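Local coordinates for lipoprotein (Streptococcus pneumoniae, PDB 3CX3) that binds zinc and, as a lipoprotein related to the binding proteins of ABC transporters, probably takes part in zinc uptake, at residues A[62-67]-A[71-76]; A[155-160]-A[267-272]; A[197-202]-A[219-224]. All blocks are in the same frame, centred on the assembly; numbering follows the deposited sequence. Where two conformers were deposited one is given.

Contact 1: residues A[62-67]-A[71-76]; sequences FVYHSH and SWAGSL
The Tyr-64 ring lies flat under the methyl of Ala-73: CB of Ala-73 sits 3.6 Å from the ring centroid and only 8° off the ring normal, a CH-pi contact. All six ring carbons are nearly equidistant from that methyl, so the ring meets it squarely. CG of Tyr-64 is wedged between the backbone N and the carbonyl carbon (chi1 72°), which lifts the ring off the strand toward the loop. Two residues back, Phe-62 makes the second half. CD2 of its ring approaches the Leu-76 methyl CD2, less certainly because Leu-76 was modelled in two conformers, and its CZ comes 4.4 Å from Trp-72 NE1, at the edge of the indole. Ile-56 of helix 50-58 packs on both Phe-62 and Leu-76. At the exposed end the segments draw together backbone to backbone, His-67 O 3.9 Å from Ser-71 CA; only the His-67 ring leads away, its ND1 bonded to Glu-89 OE1. No hydrogen bond joins the two segments; apolar packing holds them. The arrangement is that of a Rossmann-like alpha/beta lobe, in which the loop leaving an inner parallel strand folds back over one face of the sheet.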
ATOM      1  N   PHE A  62      -4.731 -17.825  -0.032  1.00 38.36           N
ATOM      2  CA  PHE A  62      -3.985 -16.767  -0.683  1.00 36.77           C
ATOM      3  C   PHE A  62      -4.716 -15.438  -0.645  1.00 35.90           C
ATOM      4  O   PHE A  62      -5.900 -15.340  -1.009  1.00 35.78           O
ATOM      5  CB  PHE A  62      -3.606 -17.139  -2.109  1.00 36.91           C
ATOM      6  CG  PHE A  62      -2.857 -16.051  -2.835  1.00 36.70           C
ATOM      7  CD1 PHE A  62      -1.554 -15.706  -2.449  1.00 35.09           C
ATOM      8  CD2 PHE A  62      -3.441 -15.378  -3.898  1.00 34.87           C
ATOM      9  CE1 PHE A  62      -0.858 -14.713  -3.121  1.00 35.03           C
ATOM     10  CE2 PHE A  62      -2.734 -14.378  -4.586  1.00 34.57           C
ATOM     11  CZ  PHE A  62      -1.450 -14.047  -4.193  1.00 34.49           C
ATOM     12  N   VAL A  63      -3.984 -14.416  -0.205  1.00 34.71           N
ATOM     13  CA  VAL A  63      -4.548 -13.089   0.025  1.00 33.56           C
ATOM     14  C   VAL A  63      -3.843 -12.022  -0.788  1.00 32.28           C
ATOM     15  O   VAL A  63      -2.627 -11.826  -0.632  1.00 32.43           O
ATOM     16  CB  VAL A  63      -4.496 -12.695   1.528  1.00 33.93           C
ATOM     17  CG1 VAL A  63      -5.075 -11.326   1.744  1.00 33.63           C
ATOM     18  CG2 VAL A  63      -5.249 -13.699   2.372  1.00 33.46           C
ATOM     19  N   TYR A  64      -4.604 -11.348  -1.659  1.00 29.75           N
ATOM     20  CA  TYR A  64      -4.086 -10.197  -2.384  1.00 28.38           C
ATOM     21  C   TYR A  64      -4.878  -8.923  -2.058  1.00 27.52           C
ATOM     22  O   TYR A  64      -5.851  -8.974  -1.296  1.00 27.46           O
ATOM     23  CB  TYR A  64      -3.935 -10.486  -3.907  1.00 28.55           C
ATOM     24  CG  TYR A  64      -5.227 -10.575  -4.658  1.00 28.56           C
ATOM     25  CD1 TYR A  64      -6.019 -11.706  -4.589  1.00 29.02           C
ATOM     26  CD2 TYR A  64      -5.668  -9.508  -5.433  1.00 31.62           C
ATOM     27  CE1 TYR A  64      -7.218 -11.770  -5.281  1.00 30.27           C
ATOM     28  CE2 TYR A  64      -6.865  -9.565  -6.123  1.00 30.76           C
ATOM     29  CZ  TYR A  64      -7.636 -10.700  -6.033  1.00 29.91           C
ATOM     30  OH  TYR A  64      -8.830 -10.760  -6.724  1.00 34.04           O
ATOM     31  N   HIS A  65      -4.440  -7.776  -2.589  1.00 26.70           N
ATOM     32  CA  HIS A  65      -5.083  -6.486  -2.296  1.00 25.90           C
ATOM     33  C   HIS A  65      -6.362  -6.310  -3.098  1.00 26.63           C
ATOM     34  O   HIS A  65      -7.431  -6.184  -2.506  1.00 24.82           O
ATOM     35  CB  HIS A  65      -4.101  -5.321  -2.503  1.00 25.66           C
ATOM     36  CG  HIS A  65      -4.707  -3.947  -2.397  1.00 25.38           C
ATOM     37  ND1 HIS A  65      -5.205  -3.429  -1.217  1.00 28.00           N
ATOM     38  CD2 HIS A  65      -4.830  -2.956  -3.317  1.00 23.87           C
ATOM     39  CE1 HIS A  65      -5.655  -2.198  -1.426  1.00 26.71           C
ATOM     40  NE2 HIS A  65      -5.419  -1.880  -2.687  1.00 26.09           N
ATOM     41  N   SER A  66      -6.252  -6.328  -4.434  1.00 28.70           N
ATOM     42  CA  SER A  66      -7.335  -5.855  -5.313  1.00 31.02           C
ATOM     43  C   SER A  66      -7.181  -6.283  -6.757  1.00 33.63           C
ATOM     44  O   SER A  66      -6.069  -6.407  -7.257  1.00 35.03           O
ATOM     45  CB  SER A  66      -7.380  -4.328  -5.280  1.00 30.46           C
ATOM     46  OG  SER A  66      -8.277  -3.811  -6.232  1.00 31.71           O
ATOM     47  N   HIS A  67      -8.301  -6.452  -7.455  1.00 36.51           N
ATOM     48  CA  HIS A  67      -8.267  -6.881  -8.844  1.00 38.95           C
ATOM     49  C   HIS A  67      -7.610  -5.818  -9.725  1.00 39.33           C
ATOM     50  O   HIS A  67      -7.037  -6.137 -10.761  1.00 40.14           O
ATOM     51  CB  HIS A  67      -9.676  -7.258  -9.349  1.00 39.85           C
ATOM     52  CG  HIS A  67     -10.691  -6.161  -9.220  1.00 43.45           C
ATOM     53  ND1 HIS A  67     -11.528  -6.044  -8.130  1.00 45.79           N
ATOM     54  CD2 HIS A  67     -11.016  -5.140 -10.054  1.00 45.42           C
ATOM     55  CE1 HIS A  67     -12.307  -4.985  -8.286  1.00 45.87           C
ATOM     56  NE2 HIS A  67     -12.014  -4.418  -9.442  1.00 46.19           N
ATOM     57  N   SER A  71      -3.374  -7.976 -10.949  1.00 43.40           N
ATOM     58  CA  SER A  71      -4.198  -8.373 -12.111  1.00 45.70           C
ATOM     59  C   SER A  71      -4.231  -9.876 -12.400  1.00 46.82           C
ATOM     60  O   SER A  71      -5.268 -10.384 -12.830  1.00 47.10           O
ATOM     61  CB  SER A  71      -3.726  -7.655 -13.374  1.00 45.59           C
ATOM     62  OG  SER A  71      -4.127  -6.303 -13.372  1.00 47.65           O
ATOM     63  N   TRP A  72      -3.103 -10.576 -12.233  1.00 48.02           N
ATOM     64  CA  TRP A  72      -3.156 -12.035 -12.129  1.00 49.46           C
ATOM     65  C   TRP A  72      -3.808 -12.215 -10.767  1.00 51.11           C
ATOM     66  O   TRP A  72      -3.501 -11.459  -9.855  1.00 52.21           O
ATOM     67  CB  TRP A  72      -1.754 -12.645 -12.076  1.00 49.47           C
ATOM     68  CG  TRP A  72      -1.226 -12.625 -10.664  1.00 47.65           C
ATOM     69  CD1 TRP A  72      -1.404 -13.583  -9.686  1.00 46.15           C
ATOM     70  CD2 TRP A  72      -0.519 -11.555 -10.051  1.00 45.30           C
ATOM     71  NE1 TRP A  72      -0.816 -13.177  -8.510  1.00 46.23           N
ATOM     72  CE2 TRP A  72      -0.271 -11.934  -8.706  1.00 45.71           C
ATOM     73  CE3 TRP A  72      -0.051 -10.323 -10.510  1.00 44.06           C
ATOM     74  CZ2 TRP A  72       0.423 -11.127  -7.830  1.00 45.14           C
ATOM     75  CZ3 TRP A  72       0.628  -9.519  -9.643  1.00 45.44           C
ATOM     76  CH2 TRP A  72       0.865  -9.923  -8.312  1.00 47.13           C
ATOM     77  N   ALA A  73      -4.692 -13.183 -10.590  1.00 52.58           N
ATOM     78  CA  ALA A  73      -5.294 -13.406  -9.259  1.00 54.03           C
ATOM     79  C   ALA A  73      -6.719 -13.742  -9.508  1.00 55.37           C
ATOM     80  O   ALA A  73      -7.237 -14.736  -8.997  1.00 55.55           O
ATOM     81  CB  ALA A  73      -5.196 -12.165  -8.361  1.00 53.38           C
ATOM     82  N   GLY A  74      -7.366 -12.854 -10.257  1.00 57.04           N
ATOM     83  CA  GLY A  74      -8.474 -13.240 -11.083  1.00 59.20           C
ATOM     84  C   GLY A  74      -7.714 -14.026 -12.125  1.00 60.86           C
ATOM     85  O   GLY A  74      -6.617 -13.626 -12.539  1.00 61.06           O
ATOM     86  N   SER A  75      -8.256 -15.169 -12.511  1.00 62.12           N
ATOM     87  CA  SER A  75      -7.585 -16.027 -13.471  1.00 63.42           C
ATOM     88  C   SER A  75      -6.692 -17.100 -12.845  1.00 63.75           C
ATOM     89  O   SER A  75      -6.271 -18.029 -13.539  1.00 63.88           O
ATOM     90  CB  SER A  75      -6.850 -15.200 -14.525  1.00 63.53           C
ATOM     91  OG  SER A  75      -7.796 -14.690 -15.458  1.00 64.18           O
ATOM     92  N   LEU A  76      -6.399 -16.961 -11.553  1.00 63.97           N
ATOM     93  CA  LEU A  76      -5.949 -18.093 -10.756  1.00 64.21           C
ATOM     94  C   LEU A  76      -7.127 -19.051 -10.724  1.00 65.10           C
ATOM     95  O   LEU A  76      -8.247 -18.643 -10.413  1.00 65.14           O
ATOM     96  CB  LEU A  76      -5.589 -17.658  -9.334  1.00 63.76           C
ATOM     97  CG  LEU A  76      -4.138 -17.573  -8.854  0.50 62.97           C
ATOM     98  CD1 LEU A  76      -3.199 -16.928  -9.863  0.50 62.44           C
ATOM     99  CD2 LEU A  76      -4.102 -16.823  -7.536  0.50 62.71           C
TER

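Contact 2: residues A[155-160]-A[267-272]; sequences QAFIKK and TYLENL
Leu-269 fits against helix 155-160 with its CD1 methyl over the ring of Phe-157, 3.9 Å from the centroid and 9° off the normal, a CH-pi contact at the centre of the face. The same methyl also lies 3.6 Å from Phe-157 O, while CG of Leu-269 rests 3.8 Å from CE1 of the ring. Because CG of Phe-157 stands anti to the backbone N (chi1 -176°), the ring is carried out from the flank of its helix into the space between the two. Tyr-268 takes the ring's edge: its CD2 lies near the plane of the Phe-157 ring, 3.8 Å from CZ. This is the tight half, and it is closed in further by Met-23 of helix 18-28 and by Ala-128 and Ala-132 of helix 125-142, all packed on Phe-157. The phenol end of Tyr-268 is held by a hydrogen bond from its OH to Trp-122 O.

The other half is looser. Lys-160 gives only the aliphatic base of its chain, CG to Leu-269 CD1 at 3.7 Å, and its chain then bends at the far end. At the start of helix 268-281, Thr-267 N donates a nearly straight 2.9 Å bond to Glu-270 OE2, meeting the carboxylate from above its plane. The helix segments run almost parallel, 15° apart, but with axes 11.2 Å away from each other, so the gap is filled mainly by side chains. Helix 147-173 is the long backbone helix that spans both lobes in cluster A-I (cluster 9) metal-binding proteins, and here the C-terminal helix packs alongside it.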
ATOM      1  N   GLN A 155      -9.793  -5.421  15.356  1.00 54.32           N
ATOM      2  CA  GLN A 155     -10.457  -4.407  16.169  1.00 55.02           C
ATOM      3  C   GLN A 155      -9.513  -3.413  16.816  1.00 54.44           C
ATOM      4  O   GLN A 155      -9.777  -2.195  16.839  1.00 54.04           O
ATOM      5  CB  GLN A 155     -11.304  -5.077  17.244  1.00 55.65           C
ATOM      6  CG  GLN A 155     -12.635  -4.394  17.431  1.00 59.46           C
ATOM      7  CD  GLN A 155     -13.154  -3.831  16.122  1.00 64.12           C
ATOM      8  OE1 GLN A 155     -13.199  -2.612  15.937  1.00 66.21           O
ATOM      9  NE2 GLN A 155     -13.506  -4.717  15.186  1.00 64.76           N
ATOM     10  N   ALA A 156      -8.424  -3.945  17.364  1.00 53.57           N
ATOM     11  CA  ALA A 156      -7.352  -3.122  17.882  1.00 52.33           C
ATOM     12  C   ALA A 156      -6.800  -2.320  16.725  1.00 51.31           C
ATOM     13  O   ALA A 156      -6.593  -1.111  16.845  1.00 51.90           O
ATOM     14  CB  ALA A 156      -6.250  -3.985  18.485  1.00 52.64           C
ATOM     15  N   PHE A 157      -6.578  -2.992  15.596  1.00 49.11           N
ATOM     16  CA  PHE A 157      -5.897  -2.371  14.478  1.00 47.26           C
ATOM     17  C   PHE A 157      -6.685  -1.121  14.100  1.00 47.36           C
ATOM     18  O   PHE A 157      -6.169  -0.000  14.202  1.00 46.73           O
ATOM     19  CB  PHE A 157      -5.750  -3.368  13.324  1.00 46.41           C
ATOM     20  CG  PHE A 157      -4.975  -2.848  12.138  1.00 44.13           C
ATOM     21  CD1 PHE A 157      -3.603  -3.102  12.016  1.00 43.38           C
ATOM     22  CD2 PHE A 157      -5.617  -2.142  11.128  1.00 41.81           C
ATOM     23  CE1 PHE A 157      -2.888  -2.652  10.913  1.00 43.09           C
ATOM     24  CE2 PHE A 157      -4.919  -1.674  10.016  1.00 41.57           C
ATOM     25  CZ  PHE A 157      -3.554  -1.932   9.897  1.00 43.77           C
ATOM     26  N   ILE A 158      -7.951  -1.307  13.737  1.00 47.98           N
ATOM     27  CA  ILE A 158      -8.786  -0.178  13.326  1.00 49.53           C
ATOM     28  C   ILE A 158      -8.777   0.927  14.369  1.00 50.64           C
ATOM     29  O   ILE A 158      -8.831   2.092  14.014  1.00 50.85           O
ATOM     30  CB  ILE A 158     -10.247  -0.585  12.857  1.00 49.01           C
ATOM     31  CG1 ILE A 158     -11.321  -0.272  13.905  1.00 50.26           C
ATOM     32  CG2 ILE A 158     -10.320  -2.039  12.368  1.00 48.78           C
ATOM     33  CD1 ILE A 158     -12.111   1.020  13.626  1.00 50.46           C
ATOM     34  N   LYS A 159      -8.669   0.553  15.643  1.00 53.47           N
ATOM     35  CA  LYS A 159      -8.657   1.505  16.764  1.00 55.88           C
ATOM     36  C   LYS A 159      -7.399   2.364  16.790  1.00 56.76           C
ATOM     37  O   LYS A 159      -7.472   3.579  16.988  1.00 57.15           O
ATOM     38  CB  LYS A 159      -8.788   0.760  18.089  1.00 56.44           C
ATOM     39  CG  LYS A 159      -8.608   1.618  19.339  1.00 59.01           C
ATOM     40  CD  LYS A 159      -7.891   0.842  20.446  1.00 63.54           C
ATOM     41  CE  LYS A 159      -6.597   0.177  19.942  1.00 65.56           C
ATOM     42  NZ  LYS A 159      -5.505   0.316  20.943  1.00 67.43           N
ATOM     43  N   LYS A 160      -6.241   1.737  16.603  1.00 57.44           N
ATOM     44  CA  LYS A 160      -4.981   2.476  16.609  1.00 57.91           C
ATOM     45  C   LYS A 160      -4.749   3.143  15.257  1.00 57.39           C
ATOM     46  O   LYS A 160      -3.823   3.936  15.099  1.00 57.63           O
ATOM     47  CB  LYS A 160      -3.788   1.601  17.050  1.00 58.36           C
ATOM     48  CG  LYS A 160      -3.689   0.220  16.391  1.00 60.79           C
ATOM     49  CD  LYS A 160      -2.657  -0.666  17.085  1.00 63.42           C
ATOM     50  CE  LYS A 160      -2.946  -2.166  16.878  1.00 64.81           C
ATOM     51  NZ  LYS A 160      -2.769  -2.657  15.472  1.00 66.06           N
ATOM     52  N   THR A 267       5.551  -2.297  13.326  1.00 65.27           N
ATOM     53  CA  THR A 267       4.218  -2.782  12.978  1.00 61.99           C
ATOM     54  C   THR A 267       3.866  -2.218  11.591  1.00 59.56           C
ATOM     55  O   THR A 267       4.710  -1.579  10.974  1.00 59.10           O
ATOM     56  CB  THR A 267       3.210  -2.331  14.093  1.00 62.32           C
ATOM     57  OG1 THR A 267       2.391  -3.428  14.506  1.00 62.86           O
ATOM     58  CG2 THR A 267       2.324  -1.216  13.645  1.00 62.06           C
ATOM     59  N   TYR A 268       2.660  -2.453  11.075  1.00 56.76           N
ATOM     60  CA  TYR A 268       2.268  -1.771   9.832  1.00 54.28           C
ATOM     61  C   TYR A 268       1.990  -0.302  10.119  1.00 54.05           C
ATOM     62  O   TYR A 268       2.597   0.585   9.511  1.00 53.60           O
ATOM     63  CB  TYR A 268       1.052  -2.411   9.158  1.00 53.92           C
ATOM     64  CG  TYR A 268       0.603  -1.625   7.950  1.00 51.60           C
ATOM     65  CD1 TYR A 268       1.309  -1.692   6.759  1.00 49.39           C
ATOM     66  CD2 TYR A 268      -0.505  -0.793   8.007  1.00 50.20           C
ATOM     67  CE1 TYR A 268       0.926  -0.957   5.656  1.00 48.28           C
ATOM     68  CE2 TYR A 268      -0.902  -0.057   6.892  1.00 49.31           C
ATOM     69  CZ  TYR A 268      -0.178  -0.149   5.724  1.00 47.41           C
ATOM     70  OH  TYR A 268      -0.541   0.577   4.626  1.00 45.53           O
ATOM     71  N   LEU A 269       1.080  -0.061  11.061  1.00 54.17           N
ATOM     72  CA  LEU A 269       0.686   1.281  11.451  1.00 54.69           C
ATOM     73  C   LEU A 269       1.850   2.131  11.961  1.00 54.74           C
ATOM     74  O   LEU A 269       1.883   3.349  11.742  1.00 54.85           O
ATOM     75  CB  LEU A 269      -0.449   1.226  12.463  1.00 54.84           C
ATOM     76  CG  LEU A 269      -1.798   0.922  11.806  1.00 56.25           C
ATOM     77  CD1 LEU A 269      -2.896   0.794  12.847  1.00 57.25           C
ATOM     78  CD2 LEU A 269      -2.163   1.981  10.755  1.00 57.02           C
ATOM     79  N   GLU A 270       2.807   1.482  12.613  1.00 54.84           N
ATOM     80  CA  GLU A 270       4.052   2.114  13.021  1.00 54.96           C
ATOM     81  C   GLU A 270       4.863   2.644  11.828  1.00 53.90           C
ATOM     82  O   GLU A 270       5.433   3.735  11.921  1.00 54.13           O
ATOM     83  CB  GLU A 270       4.873   1.158  13.888  1.00 55.83           C
ATOM     84  CG  GLU A 270       4.262   0.971  15.271  1.00 59.72           C
ATOM     85  CD  GLU A 270       5.015   0.017  16.171  1.00 65.08           C
ATOM     86  OE1 GLU A 270       4.631  -0.056  17.357  1.00 67.35           O
ATOM     87  OE2 GLU A 270       5.971  -0.659  15.719  1.00 66.51           O
ATOM     88  N   ASN A 271       4.900   1.889  10.719  1.00 51.94           N
ATOM     89  CA  ASN A 271       5.540   2.346   9.466  1.00 50.38           C
ATOM     90  C   ASN A 271       4.740   3.415   8.704  1.00 49.71           C
ATOM     91  O   ASN A 271       5.322   4.358   8.125  1.00 49.23           O
ATOM     92  CB  ASN A 271       5.806   1.176   8.509  1.00 50.43           C
ATOM     93  CG  ASN A 271       7.013   0.344   8.894  1.00 49.46           C
ATOM     94  OD1 ASN A 271       8.157   0.811   8.879  1.00 48.86           O
ATOM     95  ND2 ASN A 271       6.764  -0.922   9.192  1.00 48.81           N
ATOM     96  N   LEU A 272       3.413   3.242   8.668  1.00 48.85           N
ATOM     97  CA  LEU A 272       2.529   4.267   8.120  1.00 48.50           C
ATOM     98  C   LEU A 272       2.771   5.575   8.867  1.00 49.77           C
ATOM     99  O   LEU A 272       3.094   6.598   8.254  1.00 49.62           O
ATOM    100  CB  LEU A 272       1.058   3.829   8.199  1.00 47.83           C
ATOM    101  CG  LEU A 272      -0.068   4.690   7.606  1.00 45.84           C
ATOM    102  CD1 LEU A 272       0.179   5.163   6.175  1.00 43.40           C
ATOM    103  CD2 LEU A 272      -1.352   3.921   7.665  1.00 45.98           C
TER

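Contact 3: residues A[197-202]-A[219-224]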
ATOM      1  N   ASN A 197      -2.888  18.186  -1.023  1.00 52.00           N
ATOM      2  CA  ASN A 197      -2.955  17.693  -2.389  1.00 50.43           C
ATOM      3  C   ASN A 197      -1.561  17.271  -2.833  1.00 47.97           C
ATOM      4  O   ASN A 197      -0.577  17.921  -2.496  1.00 47.75           O
ATOM      5  CB  ASN A 197      -3.575  18.715  -3.343  1.00 51.06           C
ATOM      6  CG  ASN A 197      -2.651  19.851  -3.658  1.00 53.13           C
ATOM      7  OD1 ASN A 197      -2.363  20.686  -2.804  1.00 55.38           O
ATOM      8  ND2 ASN A 197      -2.179  19.900  -4.904  1.00 56.10           N
ATOM      9  N   GLN A 198      -1.491  16.164  -3.557  1.00 44.78           N
ATOM     10  CA  GLN A 198      -0.207  15.650  -4.015  1.00 42.58           C
ATOM     11  C   GLN A 198       0.006  15.720  -5.508  1.00 41.42           C
ATOM     12  O   GLN A 198      -0.916  15.956  -6.279  1.00 41.19           O
ATOM     13  CB  GLN A 198       0.019  14.201  -3.541  1.00 42.20           C
ATOM     14  CG  GLN A 198      -1.108  13.254  -3.813  1.00 40.52           C
ATOM     15  CD  GLN A 198      -1.142  12.770  -5.232  1.00 40.20           C
ATOM     16  OE1 GLN A 198      -0.164  12.218  -5.747  1.00 40.79           O
ATOM     17  NE2 GLN A 198      -2.291  12.937  -5.873  1.00 41.92           N
ATOM     18  N   LEU A 199       1.256  15.508  -5.898  1.00 40.69           N
ATOM     19  CA  LEU A 199       1.610  15.256  -7.286  1.00 39.91           C
ATOM     20  C   LEU A 199       2.658  14.147  -7.329  1.00 39.41           C
ATOM     21  O   LEU A 199       3.684  14.185  -6.603  1.00 39.09           O
ATOM     22  CB  LEU A 199       2.101  16.528  -7.988  1.00 39.97           C
ATOM     23  CG  LEU A 199       2.444  16.423  -9.476  1.00 41.27           C
ATOM     24  CD1 LEU A 199       1.194  16.254 -10.356  1.00 42.81           C
ATOM     25  CD2 LEU A 199       3.223  17.647  -9.921  1.00 40.63           C
ATOM     26  N   GLY A 200       2.381  13.139  -8.151  1.00 38.16           N
ATOM     27  CA  GLY A 200       3.363  12.092  -8.382  1.00 37.11           C
ATOM     28  C   GLY A 200       4.156  12.383  -9.636  1.00 36.50           C
ATOM     29  O   GLY A 200       3.598  12.877 -10.629  1.00 35.78           O
ATOM     30  N   ILE A 201       5.454  12.087  -9.603  1.00 36.28           N
ATOM     31  CA  ILE A 201       6.257  12.190 -10.820  1.00 37.05           C
ATOM     32  C   ILE A 201       5.733  11.184 -11.866  1.00 37.59           C
ATOM     33  O   ILE A 201       5.469  11.543 -13.033  1.00 37.13           O
ATOM     34  CB  ILE A 201       7.761  12.082 -10.516  1.00 37.27           C
ATOM     35  CG1 ILE A 201       8.221  13.356  -9.818  1.00 36.64           C
ATOM     36  CG2 ILE A 201       8.608  11.923 -11.816  1.00 38.45           C
ATOM     37  CD1 ILE A 201       9.417  13.165  -8.919  1.00 39.13           C
ATOM     38  N   ALA A 202       5.520   9.942 -11.422  1.00 38.22           N
ATOM     39  CA  ALA A 202       4.880   8.908 -12.265  1.00 38.53           C
ATOM     40  C   ALA A 202       3.379   8.761 -11.946  1.00 38.65           C
ATOM     41  O   ALA A 202       2.905   9.302 -10.938  1.00 39.38           O
ATOM     42  CB  ALA A 202       5.595   7.591 -12.114  1.00 37.89           C
ATOM     43  N   GLN A 219       7.921  20.440 -13.281  1.00 60.32           N
ATOM     44  CA  GLN A 219       9.032  21.348 -12.970  1.00 61.84           C
ATOM     45  C   GLN A 219       8.565  22.691 -12.433  1.00 62.15           C
ATOM     46  O   GLN A 219       9.181  23.241 -11.523  1.00 62.70           O
ATOM     47  CB  GLN A 219       9.889  21.604 -14.205  1.00 62.03           C
ATOM     48  CG  GLN A 219      11.163  20.795 -14.285  1.00 64.39           C
ATOM     49  CD  GLN A 219      12.037  21.226 -15.456  1.00 67.09           C
ATOM     50  OE1 GLN A 219      12.182  20.488 -16.436  1.00 68.08           O
ATOM     51  NE2 GLN A 219      12.614  22.435 -15.366  1.00 67.14           N
ATOM     52  N   GLU A 220       7.481  23.212 -13.005  1.00 62.47           N
ATOM     53  CA  GLU A 220       6.985  24.554 -12.700  1.00 62.71           C
ATOM     54  C   GLU A 220       5.959  24.525 -11.600  1.00 61.94           C
ATOM     55  O   GLU A 220       5.732  25.529 -10.926  1.00 62.04           O
ATOM     56  CB  GLU A 220       6.418  25.211 -13.959  1.00 63.29           C
ATOM     57  CG  GLU A 220       7.491  26.005 -14.706  1.00 66.26           C
ATOM     58  CD  GLU A 220       7.555  25.691 -16.187  1.00 69.05           C
ATOM     59  OE1 GLU A 220       6.478  25.660 -16.833  1.00 69.74           O
ATOM     60  OE2 GLU A 220       8.690  25.487 -16.699  1.00 69.07           O
ATOM     61  N   PHE A 221       5.347  23.355 -11.440  1.00 60.67           N
ATOM     62  CA  PHE A 221       4.493  23.034 -10.317  1.00 59.13           C
ATOM     63  C   PHE A 221       5.255  23.153  -9.002  1.00 58.96           C
ATOM     64  O   PHE A 221       4.728  23.640  -8.001  1.00 58.74           O
ATOM     65  CB  PHE A 221       3.975  21.604 -10.486  1.00 58.86           C
ATOM     66  CG  PHE A 221       3.009  21.191  -9.433  1.00 57.30           C
ATOM     67  CD1 PHE A 221       1.639  21.284  -9.664  1.00 57.19           C
ATOM     68  CD2 PHE A 221       3.461  20.730  -8.204  1.00 55.71           C
ATOM     69  CE1 PHE A 221       0.720  20.906  -8.691  1.00 57.11           C
ATOM     70  CE2 PHE A 221       2.569  20.358  -7.223  1.00 57.30           C
ATOM     71  CZ  PHE A 221       1.182  20.446  -7.465  1.00 57.25           C
ATOM     72  N   VAL A 222       6.496  22.679  -9.019  1.00 59.14           N
ATOM     73  CA  VAL A 222       7.414  22.768  -7.894  1.00 59.57           C
ATOM     74  C   VAL A 222       7.638  24.238  -7.548  1.00 60.61           C
ATOM     75  O   VAL A 222       7.769  24.605  -6.372  1.00 60.48           O
ATOM     76  CB  VAL A 222       8.761  22.091  -8.262  1.00 59.43           C
ATOM     77  CG1 VAL A 222       9.747  22.111  -7.090  1.00 59.51           C
ATOM     78  CG2 VAL A 222       8.525  20.661  -8.716  1.00 59.30           C
ATOM     79  N   LYS A 223       7.666  25.068  -8.592  1.00 61.74           N
ATOM     80  CA  LYS A 223       7.886  26.496  -8.452  1.00 62.96           C
ATOM     81  C   LYS A 223       6.599  27.225  -8.037  1.00 62.92           C
ATOM     82  O   LYS A 223       6.575  27.888  -7.011  1.00 62.83           O
ATOM     83  CB  LYS A 223       8.489  27.066  -9.752  1.00 63.32           C
ATOM     84  CG  LYS A 223       9.042  28.498  -9.644  1.00 64.86           C
ATOM     85  CD  LYS A 223      10.440  28.530  -9.023  1.00 67.44           C
ATOM     86  CE  LYS A 223      10.887  29.959  -8.728  1.00 68.49           C
ATOM     87  NZ  LYS A 223      10.131  30.553  -7.582  1.00 69.65           N
ATOM     88  N   THR A 224       5.543  27.094  -8.839  1.00 63.08           N
ATOM     89  CA  THR A 224       4.224  27.678  -8.548  1.00 62.94           C
ATOM     90  C   THR A 224       3.771  27.456  -7.111  1.00 61.72           C
ATOM     91  O   THR A 224       3.470  28.408  -6.393  1.00 62.10           O
ATOM     92  CB  THR A 224       3.134  27.044  -9.422  1.00 63.24           C
ATOM     93  OG1 THR A 224       3.600  26.950 -10.770  1.00 64.00           O
ATOM     94  CG2 THR A 224       1.843  27.853  -9.364  1.00 63.62           C
TER
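One face of the Phe-221 ring carries the Leu-199 methyl CD2, which stands 3.5 Å above the ring plane and is shifted from the centre toward the rim; at the ring's edge, near its plane, lies the amide nitrogen of Asn-197, with ND2 4.3 Å from CZ. The leucine contact is a CH-pi interaction, 18° off the ring normal, and CD2 of Leu-199 is closest to CD2 of Phe-221. CB of Leu-199 adds a second touch farther along the ring, 3.9 Å from CE2, so the side chain lies along the ring from CG out to CZ. The two side chains come from opposite directions: in both, CG is anti to the backbone N (chi1 -177° for Leu-199, -176° for Phe-221), and each reaches out to the other across the gap between strand and helix.

Strand and helix belong to a beta-alpha-beta crossover, in which strand 198-200 leads through helix 213-224 to the parallel strand 230-232. Strand 198-200 is an outermost strand of the second parallel sheet, hydrogen-bonded through its backbone to strand 180-182, and helix 213-224 packs against it on the way to strand 230-232, on the other side of 180-182. Thr-179 and Tyr-225 also touch Phe-221.

Overall arrangement
The three contacts spread over both lobes and the helical layer that joins them. Contact 1 belongs to the parallel sheet 33-36, 12-15, 61-64, 86-89, and contact 3 to the second sheet, which repeats the same 2-1-3-4 strand order; their centres are about 32 Å apart. Contact 2 lies between helices 147-173 and 268-281, its centre about 24 Å from that of contact 1 and about 30 Å from that of contact 3. Along the chain contact 1 closes first, and contact 3 is nested inside the loop closed by contact 2. The zinc, bound by His-44, His-120, His-184 and Glu-259, draws ligands from both halves of the chain, consistent with a site between the lobes.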